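Teicoplanin pseudoaglycone deacetylases Orf2 (Actinoplanes teichomyceticus, PDB 3DFF) probably removes an acetyl group from the teicoplanin pseudoaglycone during antibiotic biosynthesis, as a zinc-dependent deacetylase of the PIG-L family. Local coordinates at residues L184-P189 / D248-Q253; Q221-V226 / G258-T263; R101-G106 / N122-D127; F95-Y100 / H161-A166. All coordinates share one frame; numbering follows the deposited sequence.

Contact 1 (L184-P189 / D248-Q253); sequences LWEDLP and DEHARQ
Glu-186 and His-250 reach for each other from opposite directions and meet in a His-carboxylate hydrogen bond. NE2 of His-250 donates to OE1 of Glu-186 over 2.7 Å. The bond leaves the imidazole almost in the ring plane, at its edge, but lands on the carboxylate from above, 42° out of that plane; ring and carboxylate are turned 52° against each other. OE2 of Glu-186 lies 3.2 Å from the same NE2 of His-250. In both residues CG stands anti to the backbone N (chi1 -174° for Glu-186), and the glutamate runs on extended, which carries its carboxylate from the loop to the helix. Leu-188 adds the apolar part: its CD2 rests obliquely 4.0 Å from CD2 of His-250. Glu-186 and His-250 bind a zinc ion in a structure of this protein; here that ion is absent and the two groups pair directly. The loop holding Glu-186 and Leu-188 continues strand 182-185, which runs between strands 151-155 and 263-269, while His-250 projects from helix 243-254, whose Ala-251 packs on Tyr-260.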
loop_
_atom_site.group_PDB
_atom_site.type_symbol
_atom_site.label_atom_id
_atom_site.label_comp_id
_atom_site.label_asym_id
_atom_site.label_seq_id
_atom_site.Cartn_x
_atom_site.Cartn_y
_atom_site.Cartn_z
ATOM N N LEU A 184 -0.719 11.421 -1.718
ATOM C CA LEU A 184 -0.962 10.046 -2.159
ATOM C C LEU A 184 0.078 9.666 -3.191
ATOM O O LEU A 184 0.389 10.470 -4.066
ATOM C CB LEU A 184 -2.340 9.919 -2.786
ATOM C CG LEU A 184 -3.515 10.477 -1.978
ATOM C CD1 LEU A 184 -4.827 10.205 -2.687
ATOM C CD2 LEU A 184 -3.537 9.912 -0.559
ATOM N N TRP A 185 0.573 8.438 -3.127
ATOM C CA TRP A 185 1.485 7.968 -4.168
ATOM C C TRP A 185 0.712 7.243 -5.244
ATOM O O TRP A 185 -0.411 6.772 -5.031
ATOM C CB TRP A 185 2.591 7.066 -3.602
ATOM C CG TRP A 185 2.107 5.804 -2.941
ATOM C CD1 TRP A 185 1.374 4.787 -3.513
ATOM C CD2 TRP A 185 2.334 5.415 -1.583
ATOM N NE1 TRP A 185 1.125 3.792 -2.578
ATOM C CE2 TRP A 185 1.697 4.164 -1.386
ATOM C CE3 TRP A 185 2.994 6.011 -0.505
ATOM C CZ2 TRP A 185 1.741 3.487 -0.147
ATOM C CZ3 TRP A 185 3.012 5.340 0.739
ATOM C CH2 TRP A 185 2.402 4.095 0.886
ATOM N N GLU A 186 1.333 7.133 -6.414
ATOM C CA GLU A 186 0.745 6.381 -7.507
ATOM C C GLU A 186 0.969 4.896 -7.242
ATOM O O GLU A 186 2.125 4.452 -7.169
ATOM C CB GLU A 186 1.420 6.825 -8.811
ATOM C CG GLU A 186 0.802 6.214 -10.024
ATOM C CD GLU A 186 1.537 6.589 -11.302
ATOM O OE1 GLU A 186 2.789 6.654 -11.293
ATOM O OE2 GLU A 186 0.848 6.817 -12.321
ATOM N N ASP A 187 -0.116 4.126 -7.066
ATOM C CA ASP A 187 0.035 2.703 -6.714
ATOM C C ASP A 187 0.778 1.977 -7.825
ATOM O O ASP A 187 0.327 1.998 -8.964
ATOM C CB ASP A 187 -1.319 2.001 -6.491
ATOM C CG ASP A 187 -2.221 2.742 -5.534
ATOM O OD1 ASP A 187 -2.584 2.124 -4.500
ATOM O OD2 ASP A 187 -2.583 3.911 -5.806
ATOM N N LEU A 188 1.898 1.352 -7.479
ATOM C CA LEU A 188 2.636 0.496 -8.422
ATOM C C LEU A 188 2.646 -0.960 -7.976
ATOM O O LEU A 188 2.708 -1.246 -6.775
ATOM C CB LEU A 188 4.077 0.998 -8.594
ATOM C CG LEU A 188 4.217 2.439 -9.091
ATOM C CD1 LEU A 188 5.667 2.852 -9.082
ATOM C CD2 LEU A 188 3.661 2.569 -10.509
ATOM N N PRO A 189 2.611 -1.899 -8.934
ATOM C CA PRO A 189 2.615 -1.652 -10.387
ATOM C C PRO A 189 1.242 -1.366 -11.004
ATOM O O PRO A 189 1.155 -1.201 -12.215
ATOM C CB PRO A 189 3.169 -2.970 -10.935
ATOM C CG PRO A 189 2.604 -3.998 -9.996
ATOM C CD PRO A 189 2.618 -3.336 -8.625
ATOM N N ASP A 248 10.608 0.944 -14.731
ATOM C CA ASP A 248 11.535 1.883 -15.376
ATOM C C ASP A 248 10.850 2.634 -16.524
ATOM O O ASP A 248 11.031 3.842 -16.662
ATOM C CB ASP A 248 12.751 1.129 -15.910
ATOM C CG ASP A 248 13.825 0.892 -14.846
ATOM O OD1 ASP A 248 13.849 1.606 -13.819
ATOM O OD2 ASP A 248 14.674 -0.003 -15.063
ATOM N N GLU A 249 10.074 1.905 -17.325
ATOM C CA GLU A 249 9.377 2.478 -18.473
ATOM C C GLU A 249 8.303 3.455 -18.018
ATOM O O GLU A 249 8.114 4.518 -18.611
ATOM C CB GLU A 249 8.770 1.375 -19.343
ATOM C CG GLU A 249 7.976 1.865 -20.589
ATOM C CD GLU A 249 8.738 2.869 -21.480
ATOM O OE1 GLU A 249 9.987 2.954 -21.395
ATOM O OE2 GLU A 249 8.077 3.577 -22.277
ATOM N N HIS A 250 7.632 3.116 -16.920
ATOM C CA HIS A 250 6.606 3.986 -16.402
ATOM C C HIS A 250 7.208 5.310 -15.956
ATOM O O HIS A 250 6.674 6.374 -16.263
ATOM C CB HIS A 250 5.859 3.305 -15.247
ATOM C CG HIS A 250 4.732 4.130 -14.712
ATOM N ND1 HIS A 250 3.523 4.251 -15.366
ATOM C CD2 HIS A 250 4.636 4.887 -13.596
ATOM C CE1 HIS A 250 2.730 5.043 -14.668
ATOM N NE2 HIS A 250 3.384 5.449 -13.595
ATOM N N ALA A 251 8.315 5.238 -15.214
ATOM C CA ALA A 251 9.032 6.426 -14.783
ATOM C C ALA A 251 9.515 7.224 -15.990
ATOM O O ALA A 251 9.412 8.441 -15.995
ATOM C CB ALA A 251 10.199 6.044 -13.918
ATOM N N ARG A 252 10.033 6.531 -17.003
ATOM C CA ARG A 252 10.564 7.215 -18.187
ATOM C C ARG A 252 9.459 7.995 -18.918
ATOM O O ARG A 252 9.687 9.121 -19.363
ATOM C CB ARG A 252 11.258 6.226 -19.126
ATOM C CG ARG A 252 12.088 6.882 -20.228
ATOM C CD ARG A 252 12.232 5.963 -21.442
ATOM N NE ARG A 252 10.937 5.730 -22.083
ATOM C CZ ARG A 252 10.276 6.629 -22.816
ATOM N NH1 ARG A 252 10.778 7.839 -23.039
ATOM N NH2 ARG A 252 9.097 6.313 -23.330
ATOM N N GLN A 253 8.266 7.411 -19.016
ATOM C CA GLN A 253 7.097 8.105 -19.591
ATOM C C GLN A 253 6.835 9.465 -18.957
ATOM O O GLN A 253 6.509 10.434 -19.644
ATOM C CB GLN A 253 5.837 7.283 -19.374
ATOM C CG GLN A 253 5.610 6.197 -20.349
ATOM C CD GLN A 253 4.282 5.489 -20.116
ATOM O OE1 GLN A 253 4.023 4.440 -20.699
ATOM N NE2 GLN A 253 3.434 6.061 -19.253
#

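Contact 2 (Q221-V226 / G258-T263); sequences QKFQAV and GGYGET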
loop_
_atom_site.group_PDB
_atom_site.type_symbol
_atom_site.label_atom_id
_atom_site.label_comp_id
_atom_site.label_asym_id
_atom_site.label_seq_id
_atom_site.Cartn_x
_atom_site.Cartn_y
_atom_site.Cartn_z
ATOM N N GLN A 221 18.449 0.995 -4.754
ATOM C CA GLN A 221 18.106 0.644 -3.378
ATOM C C GLN A 221 16.644 0.216 -3.315
ATOM O O GLN A 221 16.326 -0.834 -2.754
ATOM C CB GLN A 221 18.370 1.830 -2.462
ATOM C CG GLN A 221 18.331 1.490 -0.990
ATOM C CD GLN A 221 18.680 2.674 -0.128
ATOM O OE1 GLN A 221 18.856 3.801 -0.621
ATOM N NE2 GLN A 221 18.799 2.435 1.176
ATOM N N LYS A 222 15.775 1.012 -3.931
ATOM C CA LYS A 222 14.356 0.666 -4.046
ATOM C C LYS A 222 14.184 -0.731 -4.646
ATOM O O LYS A 222 13.503 -1.581 -4.078
ATOM C CB LYS A 222 13.616 1.672 -4.921
ATOM C CG LYS A 222 12.102 1.333 -5.065
ATOM C CD LYS A 222 11.407 2.224 -6.101
ATOM C CE LYS A 222 9.967 1.756 -6.327
ATOM N NZ LYS A 222 9.110 2.787 -7.001
ATOM N N PHE A 223 14.763 -0.963 -5.822
ATOM C CA PHE A 223 14.589 -2.241 -6.511
ATOM C C PHE A 223 15.140 -3.421 -5.711
ATOM O O PHE A 223 14.526 -4.480 -5.689
ATOM C CB PHE A 223 15.186 -2.189 -7.936
ATOM C CG PHE A 223 14.381 -1.352 -8.920
ATOM C CD1 PHE A 223 13.300 -0.569 -8.511
ATOM C CD2 PHE A 223 14.738 -1.339 -10.269
ATOM C CE1 PHE A 223 12.569 0.216 -9.433
ATOM C CE2 PHE A 223 14.026 -0.566 -11.192
ATOM C CZ PHE A 223 12.945 0.214 -10.782
ATOM N N GLN A 224 16.288 -3.232 -5.043
ATOM C CA GLN A 224 16.833 -4.265 -4.156
ATOM C C GLN A 224 15.844 -4.533 -3.011
ATOM O O GLN A 224 15.647 -5.676 -2.621
ATOM C CB GLN A 224 18.186 -3.842 -3.581
ATOM C CG GLN A 224 19.333 -3.930 -4.579
ATOM C CD GLN A 224 20.540 -3.103 -4.182
ATOM O OE1 GLN A 224 20.659 -2.637 -3.046
ATOM N NE2 GLN A 224 21.450 -2.909 -5.133
ATOM N N ALA A 225 15.228 -3.476 -2.495
ATOM C CA ALA A 225 14.247 -3.614 -1.406
ATOM C C ALA A 225 13.012 -4.387 -1.872
ATOM O O ALA A 225 12.543 -5.300 -1.181
ATOM C CB ALA A 225 13.860 -2.258 -0.842
ATOM N N VAL A 226 12.488 -4.036 -3.044
ATOM C CA VAL A 226 11.392 -4.802 -3.630
ATOM C C VAL A 226 11.731 -6.297 -3.662
ATOM O O VAL A 226 10.897 -7.146 -3.326
ATOM C CB VAL A 226 11.030 -4.278 -5.045
ATOM C CG1 VAL A 226 10.047 -5.207 -5.742
ATOM C CG2 VAL A 226 10.482 -2.870 -4.972
ATOM N N GLY A 258 14.640 12.636 -17.868
ATOM C CA GLY A 258 14.916 12.430 -16.453
ATOM C C GLY A 258 15.508 11.076 -16.127
ATOM O O GLY A 258 15.844 10.287 -17.016
ATOM N N GLY A 259 15.663 10.820 -14.837
ATOM C CA GLY A 259 16.076 9.509 -14.363
ATOM C C GLY A 259 14.851 8.852 -13.769
ATOM O O GLY A 259 13.720 9.112 -14.205
ATOM N N TYR A 260 15.067 8.012 -12.766
ATOM C CA TYR A 260 13.944 7.345 -12.121
ATOM C C TYR A 260 13.155 8.338 -11.263
ATOM O O TYR A 260 13.684 9.371 -10.830
ATOM C CB TYR A 260 14.424 6.142 -11.302
ATOM C CG TYR A 260 13.275 5.286 -10.844
ATOM C CD1 TYR A 260 12.561 4.494 -11.753
ATOM C CD2 TYR A 260 12.857 5.323 -9.515
ATOM C CE1 TYR A 260 11.487 3.736 -11.344
ATOM C CE2 TYR A 260 11.777 4.560 -9.090
ATOM C CZ TYR A 260 11.098 3.779 -10.016
ATOM O OH TYR A 260 10.025 3.028 -9.628
ATOM N N GLY A 261 11.882 8.038 -11.008
ATOM C CA GLY A 261 11.073 8.922 -10.206
ATOM C C GLY A 261 9.755 8.268 -9.825
ATOM O O GLY A 261 9.403 7.216 -10.356
ATOM N N GLU A 262 9.046 8.914 -8.907
ATOM C CA GLU A 262 7.759 8.436 -8.427
ATOM C C GLU A 262 6.782 9.593 -8.417
ATOM O O GLU A 262 7.142 10.719 -8.032
ATOM C CB GLU A 262 7.913 7.850 -7.019
ATOM C CG GLU A 262 8.677 6.529 -6.990
ATOM C CD GLU A 262 9.260 6.161 -5.631
ATOM O OE1 GLU A 262 9.588 4.970 -5.453
ATOM O OE2 GLU A 262 9.435 7.059 -4.768
ATOM N N THR A 263 5.554 9.316 -8.858
ATOM C CA THR A 263 4.485 10.306 -8.908
ATOM C C THR A 263 3.686 10.323 -7.601
ATOM O O THR A 263 3.240 9.267 -7.131
ATOM C CB THR A 263 3.570 10.027 -10.114
ATOM O OG1 THR A 263 4.354 10.122 -11.318
ATOM C CG2 THR A 263 2.420 11.013 -10.199
#
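The ammonium group of Lys-222 joins two side chains of the 258-263 loop. NZ donates 2.7 Å to OE1 of Glu-262, a salt bridge that uses the anti lone pair of the carboxylate, and 2.8 Å to OH of Tyr-260, approaching near the plane of that ring at its edge. The lysine is extended through all its bonds (chi1 180°) and crosses Tyr-260 at about a right angle, CD lying 3.8 Å from the tyrosine CE2. Phe-223 turns its edge to the face of Tyr-260 in a T-shaped pair, centroids 5.3 Å apart and planes at 80°. Its CE1 comes nearest to OH of Tyr-260, and its CZ nearest to the tyrosine CE1, at 3.9 Å. Farther out, helix 19-33 supplies further partners: O of Leu-22 accepts from NZ of Lys-222, and the backbone N of Ala-26 and of Gly-27 donate to OE1 and OE2 of Glu-262. In a regular helix Leu-22 O and Ala-26 N would bond each other, so the buried ion pair probably stands in for that turn's bond. Phe-223 is stacked in turn on Phe-244 of helix 243-254. The arrangement is a buried, multiply bonded salt bridge with an aromatic T-stack beside it, joining helix 216-226 to the approach to antiparallel strand 263-269 of this Rossmann-like alpha/beta fold.

Contact 3 (R101-G106 / N122-D127); sequences RKLPDG and NDHSPD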
loop_
_atom_site.group_PDB
_atom_site.type_symbol
_atom_site.label_atom_id
_atom_site.label_comp_id
_atom_site.label_asym_id
_atom_site.label_seq_id
_atom_site.Cartn_x
_atom_site.Cartn_y
_atom_site.Cartn_z
ATOM N N ARG A 101 -10.641 -11.841 5.969
ATOM C CA ARG A 101 -11.781 -11.239 6.667
ATOM C C ARG A 101 -13.069 -12.013 6.412
ATOM O O ARG A 101 -13.235 -12.646 5.376
ATOM C CB ARG A 101 -11.977 -9.767 6.282
ATOM C CG ARG A 101 -10.804 -8.868 6.714
ATOM C CD ARG A 101 -11.255 -7.402 6.873
ATOM N NE ARG A 101 -11.762 -6.755 5.660
ATOM C CZ ARG A 101 -10.985 -6.215 4.725
ATOM N NH1 ARG A 101 -9.669 -6.301 4.822
ATOM N NH2 ARG A 101 -11.514 -5.620 3.675
ATOM N N LYS A 102 -13.984 -11.930 7.381
ATOM C CA LYS A 102 -15.323 -12.491 7.261
ATOM C C LYS A 102 -16.401 -11.408 7.238
ATOM O O LYS A 102 -16.181 -10.293 7.735
ATOM C CB LYS A 102 -15.604 -13.423 8.419
ATOM C CG LYS A 102 -14.885 -14.751 8.290
ATOM C CD LYS A 102 -15.262 -15.667 9.424
ATOM C CE LYS A 102 -14.606 -17.022 9.281
ATOM N NZ LYS A 102 -14.960 -17.889 10.438
ATOM N N LEU A 103 -17.549 -11.752 6.648
ATOM C CA LEU A 103 -18.728 -10.886 6.627
ATOM C C LEU A 103 -19.478 -11.010 7.933
ATOM O O LEU A 103 -19.306 -11.989 8.647
ATOM C CB LEU A 103 -19.662 -11.281 5.479
ATOM C CG LEU A 103 -19.109 -11.225 4.048
ATOM C CD1 LEU A 103 -20.195 -11.525 3.061
ATOM C CD2 LEU A 103 -18.472 -9.875 3.758
ATOM N N PRO A 104 -20.320 -10.007 8.252
ATOM C CA PRO A 104 -21.158 -10.142 9.442
ATOM C C PRO A 104 -21.938 -11.476 9.494
ATOM O O PRO A 104 -22.123 -12.018 10.585
ATOM C CB PRO A 104 -22.084 -8.932 9.345
ATOM C CG PRO A 104 -21.262 -7.906 8.642
ATOM C CD PRO A 104 -20.530 -8.708 7.584
ATOM N N ASP A 105 -22.356 -12.013 8.343
ATOM C CA ASP A 105 -23.096 -13.292 8.296
ATOM C C ASP A 105 -22.206 -14.552 8.401
ATOM O O ASP A 105 -22.696 -15.677 8.311
ATOM C CB ASP A 105 -23.990 -13.356 7.044
ATOM C CG ASP A 105 -23.199 -13.549 5.747
ATOM O OD1 ASP A 105 -21.985 -13.795 5.820
ATOM O OD2 ASP A 105 -23.801 -13.465 4.649
ATOM N N GLY A 106 -20.898 -14.355 8.558
ATOM C CA GLY A 106 -19.961 -15.469 8.717
ATOM C C GLY A 106 -19.335 -16.014 7.431
ATOM O O GLY A 106 -18.412 -16.825 7.498
ATOM N N ASN A 122 -17.601 -10.832 -1.871
ATOM C CA ASN A 122 -19.003 -11.083 -1.554
ATOM C C ASN A 122 -19.722 -9.818 -1.139
ATOM O O ASN A 122 -19.157 -8.966 -0.458
ATOM C CB ASN A 122 -19.100 -12.147 -0.458
ATOM C CG ASN A 122 -18.830 -13.538 -0.984
ATOM O OD1 ASN A 122 -18.176 -14.348 -0.336
ATOM N ND2 ASN A 122 -19.343 -13.818 -2.172
ATOM N N ASP A 123 -20.975 -9.667 -1.568
ATOM C CA ASP A 123 -21.698 -8.462 -1.245
ATOM C C ASP A 123 -21.928 -8.362 0.257
ATOM O O ASP A 123 -22.116 -9.377 0.925
ATOM C CB ASP A 123 -23.025 -8.434 -2.013
ATOM C CG ASP A 123 -22.827 -8.195 -3.509
ATOM O OD1 ASP A 123 -22.198 -7.173 -3.891
ATOM O OD2 ASP A 123 -23.336 -9.018 -4.290
ATOM N N HIS A 124 -21.895 -7.136 0.779
ATOM C CA HIS A 124 -22.084 -6.904 2.206
ATOM C C HIS A 124 -22.528 -5.461 2.475
ATOM O O HIS A 124 -22.456 -4.609 1.585
ATOM C CB HIS A 124 -20.774 -7.203 2.952
ATOM C CG HIS A 124 -19.613 -6.411 2.444
ATOM N ND1 HIS A 124 -18.922 -6.758 1.303
ATOM C CD2 HIS A 124 -19.046 -5.266 2.895
ATOM C CE1 HIS A 124 -17.966 -5.873 1.084
ATOM N NE2 HIS A 124 -18.031 -4.948 2.026
ATOM N N SER A 125 -22.962 -5.203 3.709
ATOM C CA SER A 125 -23.605 -3.941 4.075
ATOM C C SER A 125 -22.692 -2.722 4.004
ATOM O O SER A 125 -21.484 -2.844 4.251
ATOM C CB SER A 125 -24.222 -4.031 5.479
ATOM O OG SER A 125 -23.236 -4.019 6.513
ATOM N N PRO A 126 -23.277 -1.547 3.676
ATOM C CA PRO A 126 -22.596 -0.252 3.798
ATOM C C PRO A 126 -21.894 -0.135 5.150
ATOM O O PRO A 126 -20.690 0.177 5.211
ATOM C CB PRO A 126 -23.741 0.763 3.681
ATOM C CG PRO A 126 -24.787 0.052 2.837
ATOM C CD PRO A 126 -24.654 -1.413 3.138
ATOM N N ASP A 127 -22.631 -0.441 6.213
ATOM C CA ASP A 127 -22.139 -0.289 7.582
ATOM C C ASP A 127 -20.807 -1.004 7.839
ATOM O O ASP A 127 -19.919 -0.448 8.489
ATOM C CB ASP A 127 -23.186 -0.778 8.590
ATOM C CG ASP A 127 -24.430 0.092 8.617
ATOM O OD1 ASP A 127 -24.461 1.142 7.939
ATOM O OD2 ASP A 127 -25.384 -0.274 9.335
#
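Leu-103, with CG anti to its carbonyl carbon (chi1 -60°), sets its two methyls against Asn-122 CB, Asp-123 O and His-124, and His-124 meets one of them from a first torsion of 56°, where CG sits between the backbone N and the carbonyl carbon. CD1 of Leu-103 lies 3.7 Å from CB of Asn-122 and 3.6 Å from O of Asp-123. CD2 takes the histidine side, 3.6 Å from CB of His-124 and 3.9 Å from its CG, approaching the ring obliquely. Leu-103 crosses both Asn-122 and His-124 at about a right angle, its methyls divided between Asn-122 with Asp-123 and His-124; this is van der Waals packing, with no hydrogen bond between the segments. The imidazole is held in its rotation from within its own segment and just beyond. ND1 of His-124 donates 2.8 Å to O of Asn-122, nearly straight at 169° and in the carbonyl plane, while NE2 bonds to OD1 of Asp-129. In its own segment, Leu-103 opens a type I beta turn closed by Gly-106 N to Leu-103 O at 2.9 Å. The 122-127 segment leads from the small antiparallel pair of strands 110-111 and 120-121 into helix 126-147, with Ser-125 as N-cap. The contact lies at a pair, His-124 and Asp-129, that binds zinc in a structure of this protein, at a helix N-terminus vacant of zinc here.

Contact 4 (F95-Y100 / H161-A166); sequences FLDSIY and HPDHEA. With ZN (zinc ion), chain B.
Two carboxylates come unusually close: OD1 of Asp-97 stands 3.8 Å from OD2 of Asp-163, their planes 87° apart. They meet near the bound zinc, probably the catalytic metal, of the PIG-L fold, where His-161 to His-164 form the HxxH motif at the start of helix 162-178, with His-161 as N-cap. Both aspartates bind a second zinc in a structure of this protein, an ion absent here. Asp-163 is instead held by several donors. Its OD2 accepts the backbone N of Ser-98 on the syn lone pair, at 3.0 Å and 163°. The same OD2 is also bonded to NE2 of His-16, a zinc ligand, and its OD1 pairs with Arg-101, which may offset the crowding of like charge. Asp-97, CG anti to its backbone N (chi1 -172°), places OD1 to accept the N of Ile-99 at 2.9 Å through its anti lone pair, an Asx turn that helps orient the carboxylate. Ser-98 OG lies at the edge of His-161, a weak 3.5 Å from its NE2. Asp-163 is thus a second-shell residue in this model, bracing a zinc ligand. The zinc ion has six bound atoms: two waters, one nitrogen of His-164 and three more, from a site that includes His-16 and Asp-19. The bond from His-164 is made by NE2, 2.1 Å from the metal.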
loop_
_atom_site.group_PDB
_atom_site.type_symbol
_atom_site.label_atom_id
_atom_site.label_comp_id
_atom_site.label_asym_id
_atom_site.label_seq_id
_atom_site.Cartn_x
_atom_site.Cartn_y
_atom_site.Cartn_z
ATOM N N PHE A 95 -4.924 -5.066 11.305
ATOM C CA PHE A 95 -6.078 -5.363 10.453
ATOM C C PHE A 95 -5.827 -6.524 9.527
ATOM O O PHE A 95 -4.726 -6.670 9.008
ATOM C CB PHE A 95 -6.490 -4.115 9.669
ATOM C CG PHE A 95 -6.870 -2.986 10.572
ATOM C CD1 PHE A 95 -8.142 -2.924 11.124
ATOM C CD2 PHE A 95 -5.912 -2.042 10.956
ATOM C CE1 PHE A 95 -8.480 -1.904 12.027
ATOM C CE2 PHE A 95 -6.235 -1.022 11.870
ATOM C CZ PHE A 95 -7.521 -0.937 12.371
ATOM N N LEU A 96 -6.868 -7.330 9.317
ATOM C CA LEU A 96 -6.727 -8.510 8.482
ATOM C C LEU A 96 -6.855 -8.170 7.003
ATOM O O LEU A 96 -7.836 -7.548 6.583
ATOM C CB LEU A 96 -7.824 -9.523 8.836
ATOM C CG LEU A 96 -7.680 -10.228 10.181
ATOM C CD1 LEU A 96 -8.900 -11.130 10.401
ATOM C CD2 LEU A 96 -6.433 -11.028 10.271
ATOM N N ASP A 97 -5.896 -8.661 6.221
ATOM C CA ASP A 97 -5.994 -8.591 4.767
ATOM C C ASP A 97 -7.366 -9.102 4.304
ATOM O O ASP A 97 -7.918 -10.008 4.909
ATOM C CB ASP A 97 -4.913 -9.441 4.118
ATOM C CG ASP A 97 -4.871 -9.238 2.614
ATOM O OD1 ASP A 97 -5.793 -9.691 1.891
ATOM O OD2 ASP A 97 -3.952 -8.573 2.157
ATOM N N SER A 98 -7.874 -8.543 3.213
ATOM C CA SER A 98 -9.168 -8.963 2.639
ATOM C C SER A 98 -9.314 -10.476 2.510
ATOM O O SER A 98 -10.428 -10.972 2.666
ATOM C CB SER A 98 -9.402 -8.301 1.283
ATOM O OG SER A 98 -8.364 -8.645 0.382
ATOM N N ILE A 99 -8.228 -11.216 2.251
ATOM C CA ILE A 99 -8.366 -12.680 2.101
ATOM C C ILE A 99 -8.632 -13.419 3.406
ATOM O O ILE A 99 -8.928 -14.624 3.402
ATOM C CB ILE A 99 -7.180 -13.337 1.358
ATOM C CG1 ILE A 99 -5.846 -13.058 2.089
ATOM C CG2 ILE A 99 -7.149 -12.879 -0.076
ATOM C CD1 ILE A 99 -4.666 -13.946 1.561
ATOM N N TYR A 100 -8.526 -12.713 4.529
ATOM C CA TYR A 100 -8.731 -13.355 5.816
ATOM C C TYR A 100 -9.995 -12.877 6.513
ATOM O O TYR A 100 -10.345 -13.435 7.558
ATOM C CB TYR A 100 -7.536 -13.125 6.761
ATOM C CG TYR A 100 -6.197 -13.535 6.183
ATOM C CD1 TYR A 100 -5.967 -14.860 5.726
ATOM C CD2 TYR A 100 -5.154 -12.613 6.081
ATOM C CE1 TYR A 100 -4.739 -15.232 5.203
ATOM C CE2 TYR A 100 -3.909 -12.989 5.549
ATOM C CZ TYR A 100 -3.716 -14.291 5.112
ATOM O OH TYR A 100 -2.488 -14.639 4.569
ATOM N N HIS A 161 -8.307 -1.708 -5.199
ATOM C CA HIS A 161 -8.288 -2.805 -4.223
ATOM C C HIS A 161 -8.995 -2.292 -2.960
ATOM O O HIS A 161 -8.655 -1.208 -2.446
ATOM C CB HIS A 161 -6.876 -3.268 -3.875
ATOM C CG HIS A 161 -6.852 -4.472 -2.983
ATOM N ND1 HIS A 161 -6.348 -5.691 -3.389
ATOM C CD2 HIS A 161 -7.277 -4.648 -1.707
ATOM C CE1 HIS A 161 -6.461 -6.560 -2.400
ATOM N NE2 HIS A 161 -7.031 -5.955 -1.370
ATOM N N PRO A 162 -9.986 -3.037 -2.461
ATOM C CA PRO A 162 -10.754 -2.546 -1.302
ATOM C C PRO A 162 -9.878 -2.141 -0.100
ATOM O O PRO A 162 -10.206 -1.180 0.630
ATOM C CB PRO A 162 -11.621 -3.745 -0.925
ATOM C CG PRO A 162 -11.710 -4.590 -2.166
ATOM C CD PRO A 162 -10.497 -4.322 -2.990
ATOM N N ASP A 163 -8.795 -2.877 0.122
ATOM C CA ASP A 163 -7.896 -2.591 1.230
ATOM C C ASP A 163 -7.148 -1.284 0.978
ATOM O O ASP A 163 -6.818 -0.553 1.921
ATOM C CB ASP A 163 -6.880 -3.718 1.420
ATOM C CG ASP A 163 -7.504 -5.001 1.983
ATOM O OD1 ASP A 163 -8.633 -4.946 2.515
ATOM O OD2 ASP A 163 -6.837 -6.058 1.928
ATOM N N HIS A 164 -6.846 -1.006 -0.287
ATOM C CA HIS A 164 -6.184 0.252 -0.654
ATOM C C HIS A 164 -7.125 1.421 -0.464
ATOM O O HIS A 164 -6.720 2.471 0.055
ATOM C CB HIS A 164 -5.687 0.213 -2.100
ATOM C CG HIS A 164 -4.447 -0.608 -2.279
ATOM N ND1 HIS A 164 -3.393 -0.200 -3.074
ATOM C CD2 HIS A 164 -4.090 -1.810 -1.761
ATOM C CE1 HIS A 164 -2.438 -1.114 -3.028
ATOM N NE2 HIS A 164 -2.836 -2.106 -2.244
ATOM N N GLU A 165 -8.383 1.244 -0.880
ATOM C CA GLU A 165 -9.390 2.298 -0.676
ATOM C C GLU A 165 -9.659 2.544 0.806
ATOM O O GLU A 165 -9.756 3.699 1.216
ATOM C CB GLU A 165 -10.684 1.966 -1.428
ATOM C CG GLU A 165 -10.449 1.935 -2.921
ATOM C CD GLU A 165 -11.709 1.809 -3.746
ATOM O OE1 GLU A 165 -12.769 1.439 -3.201
ATOM O OE2 GLU A 165 -11.627 2.074 -4.961
ATOM N N ALA A 166 -9.765 1.486 1.601
ATOM C CA ALA A 166 -9.973 1.656 3.060
ATOM C C ALA A 166 -8.811 2.404 3.709
ATOM O O ALA A 166 -9.025 3.291 4.546
ATOM C CB ALA A 166 -10.152 0.306 3.725
HETATM ZN ZN ZN B . -1.603 -3.807 -1.845
HETATM O O HOH W 1 -0.128 -5.313 -1.930
HETATM O O HOH W 2 -2.562 -4.707 -3.356
#

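In the fold
Contacts 2 and 4 are buried; contacts 1 and 3 are partly buried, with contact 3 farthest from the chain centre, about 22 Å from it. Helix 243-254, part of contact 1, packs on Phe-223 and Tyr-260 of contact 2, and the two contacts also touch through Glu-186 N to Thr-263 O at 2.9 Å. Contacts 3 and 4 meet on the other side of that centre, where NH1 of Arg-101 also reaches O of Leu-96 at 2.8 Å. Asp-187 OD1 to His-164 ND1 connects the two sides near the zinc. The chemistry follows place: an ion pair with several partners in contact 2, acidic metal-site groups in contact 4, a His-carboxylate bond in contact 1, and leucine methyls against Asn-122, Asp-123 and His-124 in contact 3.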